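Local coordinates for protein chorismate mutase (Helicobacter pylori, PDB 6AL9) that probably catalyses the rearrangement of chorismate to prephenate, working as a helical protein paired with a second copy of itself, at residues P45-P49 with K50-E54. Residues are numbered along the deposited sequence; the frame is centred on the assembly and turned at random.
With PHB (p-hydroxybenzoic acid), chain E.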
ATOM      1  N   PRO B  45      23.483   7.405  -0.470  1.00 81.60           N
ATOM      2  CA  PRO B  45      22.198   6.811  -0.831  1.00 69.55           C
ATOM      3  C   PRO B  45      21.508   6.033   0.312  1.00 60.58           C
ATOM      4  O   PRO B  45      22.146   5.575   1.254  1.00 58.22           O
ATOM      5  CB  PRO B  45      22.578   5.867  -1.981  1.00 70.30           C
ATOM      6  CG  PRO B  45      23.937   5.405  -1.611  1.00 75.04           C
ATOM      7  CD  PRO B  45      24.608   6.557  -0.916  1.00 79.64           C
ATOM      8  N   ILE B  46      20.193   5.882   0.183  1.00 56.93           N
ATOM      9  CA  ILE B  46      19.322   5.335   1.221  1.00 47.94           C
ATOM     10  C   ILE B  46      19.022   3.887   0.866  1.00 42.96           C
ATOM     11  O   ILE B  46      18.510   3.115   1.684  1.00 43.28           O
ATOM     12  CB  ILE B  46      17.989   6.125   1.260  1.00 42.75           C
ATOM     13  CG1 ILE B  46      18.235   7.568   1.687  1.00 43.70           C
ATOM     14  CG2 ILE B  46      16.982   5.468   2.179  1.00 44.42           C
ATOM     15  CD1 ILE B  46      18.823   7.704   3.074  1.00 46.04           C
ATOM     16  N   TYR B  47      19.347   3.512  -0.368  1.00 40.30           N
ATOM     17  CA  TYR B  47      18.992   2.197  -0.893  1.00 35.67           C
ATOM     18  C   TYR B  47      19.692   1.100  -0.085  1.00 34.94           C
ATOM     19  O   TYR B  47      20.920   0.986  -0.134  1.00 33.87           O
ATOM     20  CB  TYR B  47      19.393   2.128  -2.368  1.00 33.58           C
ATOM     21  CG  TYR B  47      18.917   0.912  -3.152  1.00 30.27           C
ATOM     22  CD1 TYR B  47      17.674   0.328  -2.932  1.00 27.56           C
ATOM     23  CD2 TYR B  47      19.704   0.395  -4.169  1.00 30.09           C
ATOM     24  CE1 TYR B  47      17.257  -0.753  -3.682  1.00 28.34           C
ATOM     25  CE2 TYR B  47      19.291  -0.679  -4.930  1.00 28.23           C
ATOM     26  CZ  TYR B  47      18.080  -1.254  -4.683  1.00 28.17           C
ATOM     27  OH  TYR B  47      17.688  -2.335  -5.451  1.00 30.15           O
ATOM     28  N   CYS B  48      18.906   0.327   0.676  1.00 33.55           N
ATOM     29  CA  CYS B  48      19.389  -0.922   1.282  1.00 33.74           C
ATOM     30  C   CYS B  48      18.648  -2.146   0.702  1.00 31.49           C
ATOM     31  O   CYS B  48      17.662  -2.631   1.274  1.00 30.24           O
ATOM     32  CB  CYS B  48      19.311  -0.898   2.817  1.00 32.83           C
ATOM     33  SG  CYS B  48      20.205  -2.293   3.553  1.00 37.15           S
ATOM     34  N   PRO B  49      19.132  -2.645  -0.443  1.00 30.33           N
ATOM     35  CA  PRO B  49      18.537  -3.799  -1.110  1.00 31.35           C
ATOM     36  C   PRO B  49      18.425  -5.092  -0.265  1.00 33.38           C
ATOM     37  O   PRO B  49      17.386  -5.773  -0.336  1.00 33.08           O
ATOM     38  CB  PRO B  49      19.402  -3.995  -2.354  1.00 30.20           C
ATOM     39  CG  PRO B  49      20.559  -3.082  -2.213  1.00 31.96           C
ATOM     40  CD  PRO B  49      20.164  -2.003  -1.266  1.00 30.24           C
ATOM     41  N   LYS B  50      19.457  -5.435   0.512  1.00 33.38           N
ATOM     42  CA  LYS B  50      19.367  -6.609   1.413  1.00 33.91           C
ATOM     43  C   LYS B  50      18.118  -6.542   2.317  1.00 31.33           C
ATOM     44  O   LYS B  50      17.350  -7.514   2.432  1.00 31.70           O
ATOM     45  CB  LYS B  50      20.633  -6.735   2.269  1.00 37.31           C
ATOM     46  CG  LYS B  50      20.673  -7.972   3.144  1.00 42.92           C
ATOM     47  CD  LYS B  50      22.073  -8.266   3.676  1.00 48.04           C
ATOM     48  CE  LYS B  50      23.031  -8.616   2.538  1.00 55.67           C
ATOM     49  NZ  LYS B  50      24.386  -9.051   2.993  1.00 59.05           N
ATOM     50  N   ARG B  51      17.919  -5.385   2.938  1.00 28.93           N
ATOM     51  CA  ARG B  51      16.791  -5.165   3.814  1.00 30.22           C
ATOM     52  C   ARG B  51      15.436  -5.292   3.078  1.00 30.22           C
ATOM     53  O   ARG B  51      14.527  -5.978   3.572  1.00 30.62           O
ATOM     54  CB  ARG B  51      16.923  -3.796   4.481  1.00 31.29           C
ATOM     55  CG  ARG B  51      15.697  -3.291   5.249  1.00 30.87           C
ATOM     56  CD  ARG B  51      15.380  -4.123   6.474  1.00 31.64           C
ATOM     57  NE  ARG B  51      14.232  -3.570   7.167  1.00 30.23           N
ATOM     58  CZ  ARG B  51      13.415  -4.265   7.951  1.00 31.71           C
ATOM     59  NH1 ARG B  51      13.600  -5.562   8.157  1.00 34.01           N
ATOM     60  NH2 ARG B  51      12.387  -3.659   8.518  1.00 30.17           N
ATOM     61  N   GLU B  52      15.310  -4.647   1.907  1.00 27.84           N
ATOM     62  CA  GLU B  52      14.102  -4.736   1.092  1.00 26.00           C
ATOM     63  C   GLU B  52      13.764  -6.184   0.800  1.00 27.03           C
ATOM     64  O   GLU B  52      12.604  -6.579   0.886  1.00 27.06           O
ATOM     65  CB  GLU B  52      14.264  -3.975  -0.229  1.00 26.07           C
ATOM     66  CG  GLU B  52      14.339  -2.457  -0.092  1.00 25.35           C
ATOM     67  CD  GLU B  52      14.323  -1.732  -1.434  1.00 27.00           C
ATOM     68  OE1 GLU B  52      14.194  -2.416  -2.485  1.00 28.25           O
ATOM     69  OE2 GLU B  52      14.451  -0.465  -1.440  1.00 28.47           O
ATOM     70  N   GLN B  53      14.769  -6.975   0.445  1.00 27.48           N
ATOM     71  CA  GLN B  53      14.543  -8.363   0.068  1.00 29.83           C
ATOM     72  C   GLN B  53      14.202  -9.229   1.280  1.00 29.69           C
ATOM     73  O   GLN B  53      13.374 -10.121   1.175  1.00 31.68           O
ATOM     74  CB  GLN B  53      15.748  -8.937  -0.661  1.00 32.22           C
ATOM     75  CG  GLN B  53      15.734  -8.696  -2.155  1.00 33.12           C
ATOM     76  CD  GLN B  53      14.524  -9.303  -2.869  1.00 34.73           C
ATOM     77  OE1 GLN B  53      14.283 -10.523  -2.855  1.00 38.28           O
ATOM     78  NE2 GLN B  53      13.777  -8.451  -3.519  1.00 33.62           N
ATOM     79  N   GLU B  54      14.831  -8.963   2.419  1.00 28.76           N
ATOM     80  CA  GLU B  54      14.413  -9.553   3.676  1.00 29.95           C
ATOM     81  C   GLU B  54      12.944  -9.260   4.042  1.00 27.96           C
ATOM     82  O   GLU B  54      12.221 -10.160   4.465  1.00 26.88           O
ATOM     83  CB  GLU B  54      15.354  -9.109   4.805  1.00 32.74           C
ATOM     84  CG  GLU B  54      16.714  -9.792   4.748  1.00 37.02           C
ATOM     85  CD  GLU B  54      17.757  -9.150   5.661  1.00 42.10           C
ATOM     86  OE1 GLU B  54      17.554  -7.992   6.096  1.00 44.18           O
ATOM     87  OE2 GLU B  54      18.791  -9.809   5.954  1.00 49.25           O
TER
HETATM   88  C1' PHB E 101      11.872   0.794   4.525  0.80 53.31           C
HETATM   89  O1' PHB E 101      11.335  -0.306   4.775  0.80 48.15           O
HETATM   90  O2' PHB E 101      11.477   1.854   5.066  0.80 55.54           O
HETATM   91  C1  PHB E 101      13.016   0.825   3.551  0.80 51.84           C
HETATM   92  C2  PHB E 101      13.320   1.982   2.823  1.00 50.35           C
HETATM   93  C3  PHB E 101      14.388   1.990   1.924  1.00 46.43           C
HETATM   94  C4  PHB E 101      15.153   0.837   1.757  1.00 45.36           C
HETATM   95  C5  PHB E 101      14.852  -0.314   2.487  0.80 47.41           C
HETATM   96  C6  PHB E 101      13.786  -0.321   3.381  0.80 49.24           C
HETATM   97  O4  PHB E 101      16.193   0.819   0.881  1.00 38.58           O
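Cys48 O accepts the amide of Glu52, N to O 3.2 Å with an N-H...O angle of 168°, and Pro49 O takes that of Gln53 in the same i to i+4 pattern, so the backbone turns from loop into helix 49-61 with Cys48 at the N-cap and Pro49 in the first turn. The side chain of the N-cap residue packs on the helix: SG, anti to its own backbone nitrogen (chi1 -169°), lies 3.7 Å from Arg51 CB in a van der Waals contact. Its amide donates a nearly straight hydrogen bond to the bound p-hydroxybenzoic acid, with Cys48 N 2.8 Å from the ligand O4. That phenol oxygen in turn donates to Glu52 OE2, 3.2 Å from O4, and is thereby gripped by one residue of the loop and one of the helix. Glu52 reaches it on an extended chain whose CG packs 3.4 Å from ring carbon C5, while Arg51 CG touches the ligand ring at C6. The Glu52 carboxylate also meets the edge of the Tyr47 ring, CE1 to OE2 3.6 Å, with the two planes 64° apart; Pro49 CD sits over one face of that ring, 3.6 Å above its plane. Glu52 OE2 also forms a salt bridge with Arg84 of helix 69-93, and the Arg51 guanidinium pairs with Asp17 of the second subunit. Through Cys48, Arg51 and Glu52 this loop-to-helix junction forms one wall of the p-hydroxybenzoic acid pocket, completed by Arg30 and Ser83, in the all-helical type II chorismate mutase fold.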